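Local coordinates for protein phosphatidylserine synthase (PDB 3HSI) that belongs to the phospholipase D superfamily and is built from two PLD-like domains, each a mixed beta-sheet flanked by helices, at residues E64-E68 with H165-K169. Residues are numbered along the deposited sequence; the frame is centred on the assembly and turned at random.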
# COMPACT_ATOMS: atom_id res chain seq x y z
N GLU C 64 17.59 -28.96 -3.07
CA GLU C 64 18.28 -30.07 -2.37
C GLU C 64 18.44 -29.88 -0.87
O GLU C 64 18.35 -30.84 -0.11
CB GLU C 64 19.64 -30.36 -2.99
CG GLU C 64 19.55 -30.91 -4.38
CD GLU C 64 19.64 -29.83 -5.47
OE1 GLU C 64 19.22 -28.66 -5.26
OE2 GLU C 64 20.16 -30.16 -6.56
N ALA C 65 18.71 -28.65 -0.45
CA ALA C 65 18.76 -28.31 0.98
C ALA C 65 17.36 -28.46 1.63
O ALA C 65 17.22 -29.08 2.70
CB ALA C 65 19.33 -26.89 1.19
N GLY C 66 16.33 -27.92 0.97
CA GLY C 66 14.94 -28.09 1.44
C GLY C 66 14.61 -29.55 1.71
O GLY C 66 13.97 -29.88 2.72
N GLN C 67 15.05 -30.42 0.80
CA GLN C 67 14.75 -31.82 0.83
C GLN C 67 15.50 -32.51 1.96
O GLN C 67 14.94 -33.37 2.65
CB GLN C 67 15.12 -32.48 -0.51
CG GLN C 67 14.83 -33.99 -0.59
CD GLN C 67 13.33 -34.31 -0.65
OE1 GLN C 67 12.65 -33.94 -1.61
NE2 GLN C 67 12.81 -34.96 0.40
N GLU C 68 16.77 -32.16 2.14
CA GLU C 68 17.57 -32.72 3.22
C GLU C 68 16.95 -32.34 4.57
O GLU C 68 16.80 -33.19 5.45
CB GLU C 68 18.99 -32.20 3.14
CG GLU C 68 19.96 -32.98 4.02
CD GLU C 68 21.40 -32.50 3.91
OE1 GLU C 68 21.72 -31.72 2.98
OE2 GLU C 68 22.21 -32.90 4.78
N HIS C 165 24.16 -23.02 2.45
CA HIS C 165 25.42 -23.32 1.78
C HIS C 165 25.44 -24.77 1.29
O HIS C 165 26.38 -25.51 1.57
CB HIS C 165 26.59 -23.06 2.72
CG HIS C 165 27.87 -22.80 2.01
ND1 HIS C 165 28.95 -22.22 2.63
CD2 HIS C 165 28.24 -23.02 0.72
CE1 HIS C 165 29.94 -22.11 1.75
NE2 HIS C 165 29.53 -22.58 0.59
N GLN C 166 24.42 -25.17 0.55
CA GLN C 166 24.36 -26.54 0.04
C GLN C 166 25.52 -26.90 -0.90
O GLN C 166 26.05 -28.02 -0.82
CB GLN C 166 23.01 -26.80 -0.64
CG GLN C 166 22.72 -28.29 -0.93
CD GLN C 166 22.45 -29.07 0.35
OE1 GLN C 166 22.40 -28.50 1.44
NE2 GLN C 166 22.25 -30.37 0.22
N PHE C 167 25.88 -26.00 -1.81
CA PHE C 167 27.01 -26.26 -2.71
C PHE C 167 28.08 -25.21 -2.50
O PHE C 167 28.50 -25.00 -1.37
CB PHE C 167 26.56 -26.45 -4.18
CG PHE C 167 25.48 -27.51 -4.34
CD1 PHE C 167 24.13 -27.16 -4.45
CD2 PHE C 167 25.82 -28.87 -4.29
CE1 PHE C 167 23.12 -28.15 -4.56
CE2 PHE C 167 24.82 -29.89 -4.41
CZ PHE C 167 23.47 -29.52 -4.55
N GLU C 168 28.50 -24.53 -3.55
CA GLU C 168 29.56 -23.54 -3.44
C GLU C 168 29.03 -22.17 -3.00
O GLU C 168 29.66 -21.49 -2.21
CB GLU C 168 30.35 -23.45 -4.75
N LYS C 169 27.85 -21.80 -3.45
CA LYS C 169 27.33 -20.48 -3.15
C LYS C 169 26.60 -20.43 -1.83
O LYS C 169 25.96 -21.40 -1.42
CB LYS C 169 26.42 -19.99 -4.28
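Gln166 reaches from its loop to the first turn of helix 64-79 and there gives a hydrogen bond to Glu68, NE2 to OE1 at 3.1 Å. The bond is nearly straight, 167° at the hydrogen, and the acceptor lies in the amide plane while the donor arrives almost along the C-O axis of the carboxylate. The two flat groups are nonetheless turned 74° apart. A bend at chi2 (71°) lays the Gln166 amide over Ala65, whose CB sits 3.5 Å from Gln166 OE1, and Gln166 NE2 also passes Glu64 O at 3.9 Å, too far for a hydrogen bond. Glu68 meets the Gln166 amide with a chain that is extended beyond CG, CG standing anti to the backbone N.

Beside this polar bridge, Glu64 and Phe167 make a looser pair. The carboxylate carbon of Glu64 lies at the ring edge, in plane, with CD 4.0 Å from Phe167 CZ, and the carboxylate is steeply inclined to the ring. One face of the same ring carries CG of its neighbour Gln166.

The second shell fixes both polar ends. Lys39, from helix 35-48, forms a salt bridge with Glu68 OE1 and a hydrogen bond with Gln166 OE1, thereby closing a three-residue network. Asn161 receives the N-H of Ala65 on OD1 and donates through ND2 to Glu64 OE1, tying the start of the helix to the loop that follows strand 151-155.

This surface contact thus illustrates how one amide can join a helix to a loop by using both of its ends: its N-H serves the anion, its oxygen the cation, and the lysine probably helps to keep Glu68 ionised.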